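Alpha/beta hydrolase fold protein (Nakamurella multipartita, PDB 4Y7D) is probably a hydrolase, built on the alpha/beta hydrolase fold, with a specific substrate and reaction still unassigned. Local coordinates at residues G102-S107 against L279-H284; V36-G41 against R54-E59; P241-S246 against R291-E296. All coordinates share one frame; numbering follows the deposited sequence.

Interaction 1. Residues G102-S107 against L279-H284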
# COMPACT_ATOMS: atom_id res chain seq x y z
N GLY A 102 0.40 -3.01 14.76
CA GLY A 102 0.91 -3.66 13.57
C GLY A 102 0.99 -2.66 12.42
O GLY A 102 0.38 -1.56 12.49
N VAL A 103 1.76 -2.98 11.39
CA VAL A 103 1.86 -2.13 10.24
C VAL A 103 1.70 -2.99 8.96
O VAL A 103 2.38 -4.01 8.80
CB VAL A 103 3.20 -1.39 10.18
CG1 VAL A 103 3.26 -0.56 8.91
CG2 VAL A 103 3.37 -0.53 11.42
N LEU A 104 0.80 -2.58 8.09
CA LEU A 104 0.60 -3.15 6.75
C LEU A 104 0.90 -2.04 5.75
O LEU A 104 0.20 -1.01 5.72
CB LEU A 104 -0.81 -3.63 6.54
CG LEU A 104 -1.20 -4.09 5.13
CD1 LEU A 104 -0.45 -5.37 4.82
CD2 LEU A 104 -2.67 -4.28 4.96
N CYS A 105 1.87 -2.30 4.89
CA CYS A 105 2.19 -1.37 3.81
C CYS A 105 2.25 -2.06 2.46
O CYS A 105 2.47 -3.27 2.36
CB CYS A 105 3.48 -0.65 4.09
SG CYS A 105 5.01 -1.63 4.09
N TRP A 106 2.06 -1.26 1.41
CA TRP A 106 2.17 -1.78 0.04
C TRP A 106 2.83 -0.72 -0.79
O TRP A 106 2.56 0.45 -0.56
CB TRP A 106 0.78 -2.08 -0.47
CG TRP A 106 0.62 -2.58 -1.89
CD1 TRP A 106 1.49 -3.33 -2.63
CD2 TRP A 106 -0.54 -2.45 -2.67
NE1 TRP A 106 0.93 -3.67 -3.84
CE2 TRP A 106 -0.32 -3.14 -3.89
CE3 TRP A 106 -1.79 -1.85 -2.45
CZ2 TRP A 106 -1.29 -3.21 -4.89
CZ3 TRP A 106 -2.77 -1.94 -3.43
CH2 TRP A 106 -2.50 -2.60 -4.65
N SER A 107 3.74 -1.13 -1.69
CA SER A 107 4.23 -0.27 -2.78
C SER A 107 4.91 1.01 -2.24
O SER A 107 5.85 0.92 -1.40
CB SER A 107 3.02 0.03 -3.70
OG SER A 107 3.43 0.40 -5.01
N LEU A 279 -0.80 -6.60 -7.53
CA LEU A 279 -1.97 -6.77 -6.67
C LEU A 279 -2.08 -8.19 -6.09
O LEU A 279 -3.06 -8.53 -5.42
CB LEU A 279 -3.27 -6.51 -7.47
CG LEU A 279 -3.61 -5.04 -7.77
CD1 LEU A 279 -2.66 -4.38 -8.72
CD2 LEU A 279 -5.04 -4.94 -8.32
N ALA A 280 -1.08 -9.02 -6.33
CA ALA A 280 -1.15 -10.44 -5.93
C ALA A 280 -1.63 -10.77 -4.51
O ALA A 280 -2.36 -11.73 -4.32
CB ALA A 280 0.20 -11.10 -6.18
N PHE A 281 -1.19 -10.01 -3.52
CA PHE A 281 -1.50 -10.35 -2.12
C PHE A 281 -3.04 -10.35 -1.92
O PHE A 281 -3.51 -11.06 -1.06
CB PHE A 281 -0.80 -9.34 -1.21
CG PHE A 281 -1.10 -9.46 0.26
CD1 PHE A 281 -0.62 -10.50 1.01
CD2 PHE A 281 -1.83 -8.47 0.91
CE1 PHE A 281 -0.83 -10.53 2.37
CE2 PHE A 281 -2.08 -8.54 2.28
CZ PHE A 281 -1.56 -9.57 3.00
N TRP A 282 -3.77 -9.56 -2.72
CA TRP A 282 -5.21 -9.53 -2.67
C TRP A 282 -5.91 -10.32 -3.74
O TRP A 282 -7.03 -10.80 -3.49
CB TRP A 282 -5.76 -8.09 -2.68
CG TRP A 282 -5.38 -7.31 -1.44
CD1 TRP A 282 -6.10 -7.20 -0.26
CD2 TRP A 282 -4.18 -6.54 -1.25
NE1 TRP A 282 -5.43 -6.40 0.63
CE2 TRP A 282 -4.26 -5.97 0.06
CE3 TRP A 282 -3.07 -6.25 -2.05
CZ2 TRP A 282 -3.25 -5.21 0.58
CZ3 TRP A 282 -2.07 -5.45 -1.53
CH2 TRP A 282 -2.18 -4.93 -0.22
N VAL A 283 -5.33 -10.46 -4.92
CA VAL A 283 -6.05 -11.06 -6.04
C VAL A 283 -5.49 -12.37 -6.62
O VAL A 283 -6.13 -12.98 -7.47
CB VAL A 283 -6.29 -10.03 -7.18
CG1 VAL A 283 -6.92 -8.76 -6.61
CG2 VAL A 283 -5.02 -9.77 -7.99
N HIS A 284 -4.32 -12.81 -6.16
CA HIS A 284 -3.70 -14.03 -6.71
C HIS A 284 -4.50 -15.23 -6.21
O HIS A 284 -5.00 -15.20 -5.07
CB HIS A 284 -2.24 -14.08 -6.28
CG HIS A 284 -1.45 -15.22 -6.85
ND1 HIS A 284 -1.56 -16.50 -6.35
CD2 HIS A 284 -0.57 -15.29 -7.87
CE1 HIS A 284 -0.78 -17.31 -7.04
NE2 HIS A 284 -0.17 -16.60 -7.97
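Leu279 O, belonging to a residue that packs against Trp106, is gripped by two backbone donors: Trp282 N at 3.0 Å and Val283 N, also at 3.0 Å. The two N-H groups come in from opposite faces of its carbonyl plane. Both bonds belong to the first turn of the short helix 280-283, whose Phe281 and Trp282 point toward strand 101-106. The main meeting is between two tryptophans. Trp106 has CG anti to its own N, which carries the indole off the strand toward the helix. Trp282 lays its CZ3 corner over the middle of one face of that indole, 3.6 Å from Trp106 CD2, with Trp282 CH2 beside it over CE3. The six-membered rings are tilted by 47°, with centroids 4.6 Å apart, too inclined for a stack and too flat for an edge-to-face pair. Leu279 closes the far end, its CG 4.1 Å from Trp106 CH2. Within the helix, Phe281 CD2 sits over the centre of the Trp282 indole, 3.4 Å above its plane. A looser apolar touch, Leu104 CD1 to Phe281 CE2 at 4.4 Å, extends the packing two residues back along the strand, on the same face. Rotation of the Trp282 indole is further fixed by NE1, which is hydrogen-bonded to Met52 O, and by stacking with Phe202; the contact is wholly buried. Next to Trp106, Ser107 has an unusual backbone conformation (phi 60°, psi -125°), and its OG is hydrogen-bonded to His278 NE2. That geometry is consistent with the nucleophile elbow of alpha/beta hydrolases, with serine and histidine of the catalytic triad brought together where the strand meets the loop before this helix.

Interaction 2. Residues V36-G41 against R54-E59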
# COMPACT_ATOMS: atom_id res chain seq x y z
N VAL A 36 -3.88 -2.06 13.52
CA VAL A 36 -2.91 -2.06 12.42
C VAL A 36 -2.95 -0.74 11.69
O VAL A 36 -4.02 -0.31 11.23
CB VAL A 36 -3.27 -3.17 11.42
CG1 VAL A 36 -2.24 -3.23 10.30
CG2 VAL A 36 -3.42 -4.48 12.15
N LEU A 37 -1.79 -0.11 11.57
CA LEU A 37 -1.64 1.07 10.74
C LEU A 37 -1.48 0.60 9.30
O LEU A 37 -0.65 -0.25 9.02
CB LEU A 37 -0.41 1.86 11.14
CG LEU A 37 -0.02 3.04 10.24
CD1 LEU A 37 -1.01 4.20 10.44
CD2 LEU A 37 1.42 3.41 10.50
N VAL A 38 -2.34 1.08 8.41
CA VAL A 38 -2.41 0.64 6.99
C VAL A 38 -1.92 1.83 6.15
O VAL A 38 -2.51 2.93 6.24
CB VAL A 38 -3.83 0.28 6.63
CG1 VAL A 38 -3.92 -0.20 5.20
CG2 VAL A 38 -4.31 -0.84 7.53
N VAL A 39 -0.90 1.60 5.34
CA VAL A 39 -0.17 2.66 4.66
C VAL A 39 -0.19 2.45 3.14
O VAL A 39 0.41 1.52 2.58
CB VAL A 39 1.28 2.70 5.17
CG1 VAL A 39 1.98 3.93 4.61
CG2 VAL A 39 1.35 2.64 6.71
N HIS A 40 -0.92 3.34 2.48
CA HIS A 40 -1.14 3.26 1.04
C HIS A 40 0.10 3.60 0.19
O HIS A 40 1.06 4.26 0.62
CB HIS A 40 -2.36 4.17 0.64
CG HIS A 40 -2.08 5.62 0.76
ND1 HIS A 40 -1.30 6.31 -0.14
CD2 HIS A 40 -2.53 6.55 1.66
CE1 HIS A 40 -1.24 7.58 0.21
NE2 HIS A 40 -1.97 7.75 1.29
N GLY A 41 -0.00 3.21 -1.07
CA GLY A 41 1.03 3.48 -2.05
C GLY A 41 0.93 4.79 -2.80
O GLY A 41 0.36 5.77 -2.30
N ARG A 54 -9.64 -4.23 4.17
CA ARG A 54 -10.87 -5.03 4.41
C ARG A 54 -10.61 -6.41 4.98
O ARG A 54 -11.37 -6.88 5.86
CB ARG A 54 -11.73 -5.21 3.15
CG ARG A 54 -12.51 -3.97 2.74
CD ARG A 54 -13.52 -4.35 1.63
NE ARG A 54 -14.21 -3.13 1.28
CZ ARG A 54 -13.87 -2.31 0.27
NH1 ARG A 54 -12.90 -2.61 -0.58
NH2 ARG A 54 -14.59 -1.20 0.09
N PHE A 55 -9.59 -7.10 4.50
CA PHE A 55 -9.35 -8.46 5.01
C PHE A 55 -9.02 -8.45 6.53
O PHE A 55 -9.32 -9.40 7.24
CB PHE A 55 -8.26 -9.19 4.19
CG PHE A 55 -6.85 -8.83 4.57
CD1 PHE A 55 -6.23 -7.68 4.07
CD2 PHE A 55 -6.09 -9.67 5.40
CE1 PHE A 55 -4.93 -7.37 4.41
CE2 PHE A 55 -4.79 -9.37 5.71
CZ PHE A 55 -4.20 -8.20 5.21
N LEU A 56 -8.39 -7.38 7.01
CA LEU A 56 -8.01 -7.26 8.41
C LEU A 56 -9.24 -7.11 9.28
O LEU A 56 -9.41 -7.80 10.31
CB LEU A 56 -7.09 -6.05 8.60
CG LEU A 56 -5.68 -6.18 8.01
CD1 LEU A 56 -4.94 -4.85 8.13
CD2 LEU A 56 -4.83 -7.27 8.63
N VAL A 57 -10.15 -6.25 8.83
CA VAL A 57 -11.38 -6.01 9.58
C VAL A 57 -12.17 -7.32 9.67
O VAL A 57 -12.69 -7.73 10.76
CB VAL A 57 -12.20 -4.89 8.90
CG1 VAL A 57 -13.58 -4.82 9.54
CG2 VAL A 57 -11.44 -3.53 8.96
N ALA A 58 -12.19 -8.06 8.56
CA ALA A 58 -12.87 -9.34 8.54
C ALA A 58 -12.23 -10.38 9.48
O ALA A 58 -12.90 -11.29 9.98
CB ALA A 58 -12.91 -9.85 7.10
N GLU A 59 -10.93 -10.29 9.68
CA GLU A 59 -10.17 -11.14 10.57
C GLU A 59 -10.19 -10.67 12.03
O GLU A 59 -9.48 -11.23 12.89
CB GLU A 59 -8.71 -11.21 10.10
CG GLU A 59 -8.52 -12.03 8.84
CD GLU A 59 -8.23 -13.51 9.10
OE1 GLU A 59 -8.18 -13.94 10.26
OE2 GLU A 59 -7.92 -14.24 8.13
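Leu56 drives one methyl, CD1, into strand 35-39, where it lies 3.8 Å from Val36 CG1 and 4.1 Å from Val38 CG2. The leucine is stretched out for this: after a first torsion that sets CG anti to the carbonyl carbon, chi2 of 173° puts CD1 anti to CA, so that the methyl stands at full reach from the helix. The two valines share one rotamer, yet they offer different branches. Val36 presents CG1, the methyl anti to its N (chi1 -177°), and meets the leucine at about a right angle, its CB also 4.1 Å from Leu56 CD1. Val38 presents CG2, the branch anti to the carbonyl carbon, and runs past the leucine in the opposite direction. One methyl therefore packs on two residues that face the same side of the strand. Strand 35-39, helix 46-58 and strand 62-66 form a beta-alpha-beta unit of the alpha/beta hydrolase fold, and Leu56 fastens the last turn of its helix to the sheet. On the helix itself, Phe55 turns one ring face to Leu56, whose CG stands 3.7 Å above the ring plane, displaced toward the rim. Leu298 of helix 288-299 also packs on Leu56. Beyond the strand the chain turns through His40 and Gly41, a His-Gly pair placed where this family commonly builds its oxyanion hole. The imidazole folds back on its own chain: His40 ND1 donates to Gly41 O over 2.8 Å, with an N-H...O angle of 158°. The acceptor lies nearly in the ring plane, and the donor approaches in the carbonyl plane, on a lone pair. Arg68 holds both carbonyls of this turn, NE on His40 O and NH1 on Gly41 O, while Tyr71 meets the imidazole edge-to-face.

Interaction 3. Residues P241-S246 against R291-E296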
# COMPACT_ATOMS: atom_id res chain seq x y z
N PRO A 241 8.79 -8.77 13.91
CA PRO A 241 8.42 -9.92 13.10
C PRO A 241 7.82 -9.41 11.82
O PRO A 241 6.99 -8.47 11.85
CB PRO A 241 7.34 -10.60 13.96
CG PRO A 241 7.57 -10.16 15.32
CD PRO A 241 8.07 -8.75 15.19
N THR A 242 8.31 -9.92 10.68
CA THR A 242 8.11 -9.28 9.37
C THR A 242 7.82 -10.30 8.32
O THR A 242 8.53 -11.33 8.24
CB THR A 242 9.31 -8.40 8.95
OG1 THR A 242 9.47 -7.27 9.83
CG2 THR A 242 9.11 -7.82 7.55
N LEU A 243 6.75 -10.05 7.55
CA LEU A 243 6.36 -10.86 6.42
C LEU A 243 6.48 -9.95 5.22
O LEU A 243 5.86 -8.91 5.19
CB LEU A 243 4.93 -11.38 6.59
CG LEU A 243 4.22 -11.97 5.39
CD1 LEU A 243 4.95 -13.20 4.89
CD2 LEU A 243 2.76 -12.30 5.77
N VAL A 244 7.27 -10.39 4.24
CA VAL A 244 7.49 -9.67 2.98
C VAL A 244 6.83 -10.51 1.86
O VAL A 244 7.08 -11.71 1.79
CB VAL A 244 8.97 -9.55 2.71
CG1 VAL A 244 9.21 -8.70 1.47
CG2 VAL A 244 9.70 -8.94 3.91
N VAL A 245 5.99 -9.90 1.05
CA VAL A 245 5.19 -10.60 0.03
C VAL A 245 5.47 -10.01 -1.34
O VAL A 245 5.29 -8.79 -1.53
CB VAL A 245 3.68 -10.52 0.32
CG1 VAL A 245 2.88 -11.32 -0.71
CG2 VAL A 245 3.36 -10.97 1.73
N SER A 246 5.84 -10.89 -2.29
CA SER A 246 6.14 -10.48 -3.65
C SER A 246 5.48 -11.40 -4.69
O SER A 246 5.58 -12.60 -4.65
CB SER A 246 7.66 -10.45 -3.89
OG SER A 246 7.97 -10.16 -5.24
N ARG A 291 -2.85 -13.83 3.19
CA ARG A 291 -3.60 -12.86 3.97
C ARG A 291 -3.92 -13.38 5.40
O ARG A 291 -3.80 -12.64 6.40
CB ARG A 291 -4.87 -12.46 3.21
CG ARG A 291 -4.59 -11.49 2.05
CD ARG A 291 -5.85 -10.87 1.53
NE ARG A 291 -6.87 -11.87 1.26
CZ ARG A 291 -6.92 -12.64 0.18
NH1 ARG A 291 -7.90 -13.54 0.05
NH2 ARG A 291 -6.01 -12.54 -0.77
N ARG A 292 -4.30 -14.64 5.50
CA ARG A 292 -4.55 -15.25 6.83
C ARG A 292 -3.30 -15.19 7.69
O ARG A 292 -3.35 -14.80 8.85
CB ARG A 292 -5.08 -16.70 6.73
CG ARG A 292 -6.54 -16.78 6.35
CD ARG A 292 -7.13 -18.20 6.54
NE ARG A 292 -6.74 -19.13 5.45
CZ ARG A 292 -7.20 -19.09 4.19
NH1 ARG A 292 -8.10 -18.18 3.81
NH2 ARG A 292 -6.76 -19.96 3.29
N ARG A 293 -2.16 -15.53 7.11
CA ARG A 293 -0.87 -15.48 7.82
C ARG A 293 -0.52 -14.05 8.23
O ARG A 293 -0.04 -13.81 9.34
CB ARG A 293 0.27 -16.16 6.99
CG ARG A 293 1.69 -15.92 7.46
CD ARG A 293 1.94 -16.47 8.85
NE ARG A 293 3.31 -16.23 9.35
CZ ARG A 293 3.66 -16.26 10.64
NH1 ARG A 293 2.77 -16.52 11.59
NH2 ARG A 293 4.92 -16.04 10.98
N ALA A 294 -0.72 -13.12 7.31
CA ALA A 294 -0.51 -11.69 7.61
C ALA A 294 -1.35 -11.25 8.80
O ALA A 294 -0.84 -10.62 9.72
CB ALA A 294 -0.81 -10.84 6.40
N ALA A 295 -2.62 -11.60 8.80
CA ALA A 295 -3.51 -11.25 9.90
C ALA A 295 -3.06 -11.83 11.20
O ALA A 295 -3.07 -11.14 12.22
CB ALA A 295 -4.95 -11.65 9.59
N GLU A 296 -2.64 -13.10 11.19
CA GLU A 296 -2.18 -13.73 12.42
C GLU A 296 -0.91 -13.07 12.94
O GLU A 296 -0.76 -12.82 14.17
CB GLU A 296 -1.98 -15.23 12.21
CG GLU A 296 -1.57 -16.00 13.46
CD GLU A 296 -2.47 -15.81 14.73
OE1 GLU A 296 -3.74 -15.69 14.67
OE2 GLU A 296 -1.87 -15.79 15.84
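Leu243 is the strand residue that meets helix 288-299, at Arg293 and Ala294, and its side chain can be followed outward. CB leaves the strand toward the helix and serves as a stem. With chi1 at 166°, CG continues away from the backbone N, not yet in contact with Ala294. At CG the branches part. CD1 turns aside, and its closest approach to the helix is a loose 5.0 Å to Arg293 CG. CD2 carries on in the extended direction, anti to CA, and does the work: it lands 3.8 Å from Ala294 CA, 3.9 Å from Ala294 N and 3.9 Å from Ala294 CB. A single methyl thus rests on backbone and side chain of the alanine together, and the short CB lets the helix come close, with the CA atoms of Leu243 and Ala294 7.0 Å apart. At the margin the same CD2 lies 4.1 Å from Arg293 CG. The arginine starts out anti to its backbone N and then bends at chi2 (63°), so its aliphatic part borders the leucine while its charged end travels on. Arg293 NE reaches a salt bridge with Glu269 OE1, which anchors the charged end of this partly exposed arginine at the start of the neighbouring strand. No such bond joins the two segments directly; what holds them is methyl packing. Strand 242-247 runs parallel between strands 124-130 and 269-273, and Leu243 also touches Val271 of the latter, with backbone hydrogen bonds to Leu127 and Ser129 on the other flank. Helix 288-299 covers the face bearing Leu243, whereas Val244, one residue on, packs against Ser258 of helix 255-264.

All three contacts use one sheet. Strands 101-106 and 35-39 are neighbours in it, joined where Leu104 O meets Val39 N at 2.9 Å, so interactions 1 and 2 lie on adjoining strands, with centres about 9 Å apart. Phe281 ties together the helical layer on one side of the sheet: its CE2 is 3.6 Å from Phe55 CZ of interaction 2, and its CZ is 3.7 Å from Ala294 CB of interaction 3. Interactions 2 and 3 also meet directly through Glu59 CG and Ala295 CB, 3.7 Å apart. Interaction 1 includes Ser107 and adjoins His278, a probable catalytic pair, and the bound sodium ion, at Ala176 and Gly179, is about 11 Å from the Leu279 side chain.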